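GH18 chiitnase (Pseudoalteromonas aurantia, PDB 6K7Z) probably hydrolyses chitin by cleaving bonds within the polymer, as an endochitinase of glycoside hydrolase family 18. Local coordinates at residues 13-18 and 26-31; 19-24 and 260-265. One frame throughout, in Å; residues are numbered along the deposited sequence.

Overall arrangement
Both contacts pack the connection between strands 3-8 and 25-33 against the barrel, and their centres lie about 8 Å apart on the same side of the chain's centre. Along the chain the segments alternate: 13-18, 19-24, 26-31 and finally 260-265. Contact 1 folds segment 13-18 of the connection onto the strand that follows it. Contact 2 joins the rest of that connection to the loop after strand 256-260, the strand that pairs with 3-8 and so closes the barrel. The two meet where the Phe-262 ring touches Val-13 and Ala-18 and where Ser-263 OG is hydrogen-bonded to Val-13 N. One short connection thus ties the beginning of the barrel to its end.

Contact 1: 13-18 and 26-31; sequences VPLINA and VNLAFL
Leu-15 and Ala-18 lean on Val-26 and Leu-28, joining the connection after strand 3-8 to strand 25-33 of a TIM barrel. The two strands are parallel neighbours, and the link between them is a crossover without a regular helix, though its backbone takes helical angles around Leu-15 to Ala-18. The turn is marked by the hydrogen bond from Ala-18 N to Leu-15 O, 3.0 Å, preceded by one from Asn-17 N to Pro-14 O. Leu-15 and Ala-18, three residues apart, both direct their CB atoms at the strand. With its CG anti to the backbone N (chi1 178°), the isobutyl group of Leu-15 reaches out and divides its two methyls between two strand residues. CD2 meets CD2 of Leu-28 at 4.1 Å, methyl to methyl, while CD1 lies beside Val-26 CG1. Leu-28 approaches differently: its CB does not aim at the turn, but a first torsion of -49° sets CG beside the backbone N and swings the CD2 methyl over to the turn. The two leucine side chains cross at about a right angle and touch through one methyl each. Helix 56-67 packs on both, Ala-61 and Met-65 on Leu-15 and Ile-62 on Leu-28, making this apolar layer continuous with the next part of the barrel's outer shell. Val-26 serves both residues of the turn: as CG1 faces Leu-15, CG2 lies 4.2 Å from Ala-18 CB.

Contact 2: 19-24 and 260-265; sequences SELPYD and WQFSSD
At the seam where the last strand of the TIM barrel meets the first, Leu-21 and Tyr-23 pack on Phe-262, just beyond the cis peptide bond that joins Trp-260 to Gln-261. The Phe-262 ring extends from the 3-10 turn 262-264; its first torsion, near trans at 178°, swings the ring away from its own backbone N and over to the 19-24 loop. Tyr-23 CE2 comes to the edge of this ring, near its plane and 3.7 Å from CD1. The aromatic planes are inclined at 61° with centroids 5.9 Å apart, an oblique pairing. Leu-21 adds its CD1 methyl, 4.0 Å from Phe-262 CE1. Beyond the rings the contact turns polar. Tyr-23 OH is hydrogen-bonded to Asn-259 ND2 and, at 2.6 Å, to a water lying in the plane of the phenol ring; the same water donates to Asp-265 OD2, also at 2.6 Å. The other carboxylate oxygen, OD1, accepts from Trp-270 N in helix 269-277. A phenylalanine in place of Tyr-23 would keep the ring but would probably leave Asn-259 ND2 and the water each short of a partner. Hydroxyl and carboxylate are too far apart to bond directly, so their polar link depends on the water, while the aromatic and aliphatic groups beside it meet without any hydrogen bond.

Contact 1: 13-18 and 26-31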
loop_
_atom_site.group_PDB
_atom_site.type_symbol
_atom_site.label_atom_id
_atom_site.label_comp_id
_atom_site.label_asym_id
_atom_site.label_seq_id
_atom_site.Cartn_x
_atom_site.Cartn_y
_atom_site.Cartn_z
ATOM N N VAL A 13 -13.344 -2.394 -14.046
ATOM C CA VAL A 13 -13.158 -3.817 -14.326
ATOM C C VAL A 13 -13.710 -4.591 -13.136
ATOM O O VAL A 13 -13.376 -4.256 -11.992
ATOM C CB VAL A 13 -11.673 -4.167 -14.558
ATOM C CG1 VAL A 13 -11.500 -5.670 -14.789
ATOM C CG2 VAL A 13 -11.105 -3.366 -15.730
ATOM N N PRO A 14 -14.575 -5.586 -13.348
ATOM C CA PRO A 14 -15.141 -6.335 -12.213
ATOM C C PRO A 14 -14.056 -6.927 -11.323
ATOM O O PRO A 14 -13.053 -7.456 -11.803
ATOM C CB PRO A 14 -15.964 -7.435 -12.890
ATOM C CG PRO A 14 -16.315 -6.877 -14.234
ATOM C CD PRO A 14 -15.158 -6.000 -14.640
ATOM N N LEU A 15 -14.273 -6.855 -10.009
ATOM C CA LEU A 15 -13.210 -7.265 -9.096
ATOM C C LEU A 15 -12.878 -8.739 -9.244
ATOM O O LEU A 15 -11.715 -9.136 -9.102
ATOM C CB LEU A 15 -13.600 -6.962 -7.659
ATOM C CG LEU A 15 -12.613 -7.362 -6.564
ATOM C CD1 LEU A 15 -11.312 -6.606 -6.691
ATOM C CD2 LEU A 15 -13.267 -7.081 -5.198
ATOM N N ILE A 16 -13.874 -9.572 -9.537
ATOM C CA ILE A 16 -13.610 -10.995 -9.628
ATOM C C ILE A 16 -12.612 -11.329 -10.732
ATOM O O ILE A 16 -11.985 -12.389 -10.678
ATOM C CB ILE A 16 -14.936 -11.755 -9.820
ATOM C CG1 ILE A 16 -14.758 -13.240 -9.467
ATOM C CG2 ILE A 16 -15.474 -11.532 -11.219
ATOM C CD1 ILE A 16 -16.012 -13.895 -9.004
ATOM N N ASN A 17 -12.435 -10.445 -11.727
ATOM C CA ASN A 17 -11.427 -10.690 -12.765
ATOM C C ASN A 17 -10.044 -10.906 -12.170
ATOM O O ASN A 17 -9.218 -11.611 -12.766
ATOM C CB ASN A 17 -11.374 -9.534 -13.778
ATOM C CG ASN A 17 -12.541 -9.560 -14.771
ATOM O OD1 ASN A 17 -13.601 -10.109 -14.479
ATOM N ND2 ASN A 17 -12.350 -8.951 -15.936
ATOM N N ALA A 18 -9.764 -10.303 -11.011
ATOM C CA ALA A 18 -8.440 -10.434 -10.419
ATOM C C ALA A 18 -8.151 -11.866 -9.992
ATOM O O ALA A 18 -6.987 -12.272 -9.966
ATOM C CB ALA A 18 -8.293 -9.486 -9.227
ATOM N N VAL A 26 -4.485 -8.174 -3.291
ATOM C CA VAL A 26 -5.346 -7.100 -3.759
ATOM C C VAL A 26 -5.673 -6.221 -2.565
ATOM O O VAL A 26 -6.187 -6.713 -1.551
ATOM C CB VAL A 26 -6.622 -7.635 -4.421
ATOM C CG1 VAL A 26 -7.593 -6.497 -4.665
ATOM C CG2 VAL A 26 -6.266 -8.354 -5.720
ATOM N N ASN A 27 -5.370 -4.926 -2.680
ATOM C CA ASN A 27 -5.689 -3.940 -1.656
ATOM C C ASN A 27 -6.988 -3.245 -2.038
ATOM O O ASN A 27 -7.034 -2.534 -3.042
ATOM C CB ASN A 27 -4.590 -2.887 -1.512
ATOM C CG ASN A 27 -3.246 -3.474 -1.134
ATOM O OD1 ASN A 27 -3.172 -4.490 -0.455
ATOM N ND2 ASN A 27 -2.169 -2.799 -1.539
ATOM N N LEU A 28 -8.036 -3.426 -1.232
ATOM C CA LEU A 28 -9.280 -2.712 -1.482
ATOM C C LEU A 28 -9.147 -1.289 -0.955
ATOM O O LEU A 28 -8.835 -1.081 0.220
ATOM C CB LEU A 28 -10.461 -3.438 -0.835
ATOM C CG LEU A 28 -10.525 -4.928 -1.138
ATOM C CD1 LEU A 28 -11.630 -5.591 -0.327
ATOM C CD2 LEU A 28 -10.745 -5.156 -2.646
ATOM N N ALA A 29 -9.384 -0.310 -1.820
ATOM C CA ALA A 29 -9.227 1.102 -1.472
ATOM C C ALA A 29 -10.562 1.860 -1.561
ATOM O O ALA A 29 -11.174 1.854 -2.621
ATOM C CB ALA A 29 -8.202 1.738 -2.415
ATOM N N PHE A 30 -11.017 2.553 -0.513
ATOM C CA PHE A 30 -10.336 2.765 0.757
ATOM C C PHE A 30 -11.307 2.680 1.927
ATOM O O PHE A 30 -12.527 2.802 1.782
ATOM C CB PHE A 30 -9.679 4.151 0.834
ATOM C CG PHE A 30 -8.498 4.337 -0.065
ATOM C CD1 PHE A 30 -7.273 3.789 0.262
ATOM C CD2 PHE A 30 -8.604 5.104 -1.215
ATOM C CE1 PHE A 30 -6.164 3.979 -0.573
ATOM C CE2 PHE A 30 -7.512 5.292 -2.049
ATOM C CZ PHE A 30 -6.292 4.735 -1.722
ATOM N N LEU A 31 -10.732 2.532 3.105
ATOM C CA LEU A 31 -11.404 2.805 4.365
ATOM C C LEU A 31 -10.706 4.014 4.966
ATOM O O LEU A 31 -9.471 4.069 4.964
ATOM C CB LEU A 31 -11.312 1.590 5.286
ATOM C CG LEU A 31 -12.023 1.615 6.637
ATOM C CD1 LEU A 31 -13.529 1.615 6.449
ATOM C CD2 LEU A 31 -11.571 0.417 7.460
#

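Contact 2: 19-24 and 260-265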
loop_
_atom_site.group_PDB
_atom_site.type_symbol
_atom_site.label_atom_id
_atom_site.label_comp_id
_atom_site.label_asym_id
_atom_site.label_seq_id
_atom_site.Cartn_x
_atom_site.Cartn_y
_atom_site.Cartn_z
ATOM N N SER A 19 -9.192 -12.647 -9.672
ATOM C CA SER A 19 -9.004 -14.032 -9.248
ATOM C C SER A 19 -8.380 -14.904 -10.333
ATOM O O SER A 19 -7.831 -15.963 -10.016
ATOM C CB SER A 19 -10.343 -14.641 -8.821
ATOM O OG SER A 19 -11.143 -14.887 -9.966
ATOM N N GLU A 20 -8.454 -14.496 -11.601
ATOM C CA GLU A 20 -7.884 -15.276 -12.690
ATOM C C GLU A 20 -6.598 -14.670 -13.232
ATOM O O GLU A 20 -6.126 -15.085 -14.292
ATOM C CB GLU A 20 -8.906 -15.445 -13.815
ATOM C CG GLU A 20 -10.279 -15.896 -13.325
ATOM C CD GLU A 20 -10.313 -17.320 -12.784
ATOM O OE1 GLU A 20 -9.273 -18.008 -12.779
ATOM O OE2 GLU A 20 -11.409 -17.749 -12.350
ATOM N N LEU A 21 -6.023 -13.705 -12.533
ATOM C CA LEU A 21 -4.820 -13.020 -12.963
ATOM C C LEU A 21 -3.690 -13.291 -11.979
ATOM O O LEU A 21 -3.933 -13.736 -10.851
ATOM C CB LEU A 21 -5.092 -11.514 -13.086
ATOM C CG LEU A 21 -5.979 -11.262 -14.304
ATOM C CD1 LEU A 21 -6.538 -9.845 -14.252
ATOM C CD2 LEU A 21 -5.183 -11.490 -15.586
ATOM N N PRO A 22 -2.460 -13.077 -12.376
ATOM C CA PRO A 22 -1.325 -13.450 -11.510
ATOM C C PRO A 22 -1.013 -12.391 -10.456
ATOM O O PRO A 22 0.107 -11.857 -10.378
ATOM C CB PRO A 22 -0.189 -13.634 -12.526
ATOM C CG PRO A 22 -0.516 -12.684 -13.616
ATOM C CD PRO A 22 -2.014 -12.655 -13.719
ATOM N N TYR A 23 -2.018 -12.068 -9.642
ATOM C CA TYR A 23 -1.844 -11.224 -8.463
ATOM C C TYR A 23 -1.706 -12.084 -7.219
ATOM O O TYR A 23 -2.360 -13.120 -7.090
ATOM C CB TYR A 23 -3.020 -10.266 -8.259
ATOM C CG TYR A 23 -3.004 -9.090 -9.207
ATOM C CD1 TYR A 23 -2.019 -8.115 -9.109
ATOM C CD2 TYR A 23 -3.981 -8.957 -10.192
ATOM C CE1 TYR A 23 -1.988 -7.041 -9.980
ATOM C CE2 TYR A 23 -3.968 -7.885 -11.064
ATOM C CZ TYR A 23 -2.972 -6.930 -10.952
ATOM O OH TYR A 23 -2.969 -5.865 -11.827
ATOM N N ASP A 24 -0.858 -11.642 -6.300
ATOM C CA ASP A 24 -0.796 -12.274 -4.993
ATOM C C ASP A 24 -1.632 -11.551 -3.954
ATOM O O ASP A 24 -2.186 -12.201 -3.057
ATOM C CB ASP A 24 0.652 -12.352 -4.511
ATOM C CG ASP A 24 1.510 -13.190 -5.418
ATOM O OD1 ASP A 24 1.134 -14.357 -5.672
ATOM O OD2 ASP A 24 2.544 -12.679 -5.891
ATOM N N TRP A 260 -0.966 0.978 -9.249
ATOM C CA TRP A 260 -2.186 1.762 -9.128
ATOM C C TRP A 260 -2.662 1.953 -10.561
ATOM O O TRP A 260 -1.933 2.557 -11.350
ATOM C CB TRP A 260 -1.924 3.119 -8.449
ATOM C CG TRP A 260 -3.176 3.926 -8.293
ATOM C CD1 TRP A 260 -3.723 4.790 -9.209
ATOM C CD2 TRP A 260 -4.077 3.895 -7.182
ATOM N NE1 TRP A 260 -4.895 5.320 -8.715
ATOM C CE2 TRP A 260 -5.136 4.785 -7.473
ATOM C CE3 TRP A 260 -4.080 3.218 -5.957
ATOM C CZ2 TRP A 260 -6.197 5.007 -6.584
ATOM C CZ3 TRP A 260 -5.126 3.437 -5.080
ATOM C CH2 TRP A 260 -6.174 4.322 -5.395
ATOM N N GLN A 261 -3.812 1.412 -10.944
ATOM C CA GLN A 261 -4.681 0.576 -10.130
ATOM C C GLN A 261 -5.306 -0.486 -11.035
ATOM O O GLN A 261 -5.220 -0.389 -12.268
ATOM C CB GLN A 261 -5.775 1.411 -9.449
ATOM C CG GLN A 261 -6.687 2.171 -10.425
ATOM C CD GLN A 261 -7.897 2.783 -9.732
ATOM O OE1 GLN A 261 -8.642 2.090 -9.034
ATOM N NE2 GLN A 261 -8.088 4.089 -9.910
ATOM N N PHE A 262 -5.967 -1.467 -10.411
ATOM C CA PHE A 262 -6.444 -2.657 -11.115
ATOM C C PHE A 262 -7.281 -2.319 -12.348
ATOM O O PHE A 262 -7.060 -2.869 -13.436
ATOM C CB PHE A 262 -7.246 -3.523 -10.139
ATOM C CG PHE A 262 -7.823 -4.745 -10.768
ATOM C CD1 PHE A 262 -7.015 -5.843 -11.048
ATOM C CD2 PHE A 262 -9.168 -4.792 -11.104
ATOM C CE1 PHE A 262 -7.546 -6.969 -11.652
ATOM C CE2 PHE A 262 -9.714 -5.919 -11.695
ATOM C CZ PHE A 262 -8.909 -7.012 -11.962
ATOM N N SER A 263 -8.265 -1.437 -12.198
ATOM C CA SER A 263 -9.229 -1.250 -13.285
ATOM C C SER A 263 -8.667 -0.456 -14.455
ATOM O O SER A 263 -9.392 -0.216 -15.430
ATOM C CB SER A 263 -10.488 -0.569 -12.756
ATOM O OG SER A 263 -11.317 -1.521 -12.113
ATOM N N SER A 264 -7.405 -0.057 -14.397
ATOM C CA SER A 264 -6.766 0.598 -15.529
ATOM C C SER A 264 -6.077 -0.381 -16.473
ATOM O O SER A 264 -5.604 0.040 -17.536
ATOM C CB SER A 264 -5.733 1.609 -15.037
ATOM O OG SER A 264 -6.355 2.638 -14.311
ATOM N N ASP A 265 -6.002 -1.657 -16.112
ATOM C CA ASP A 265 -5.215 -2.651 -16.845
ATOM C C ASP A 265 -6.140 -3.494 -17.714
ATOM O O ASP A 265 -6.767 -4.443 -17.240
ATOM C CB ASP A 265 -4.430 -3.536 -15.892
ATOM C CG ASP A 265 -3.673 -4.619 -16.613
ATOM O OD1 ASP A 265 -3.477 -4.485 -17.852
ATOM O OD2 ASP A 265 -3.262 -5.591 -15.951
HETATM O O HOH W 1 -4.593 -6.249 -13.863
#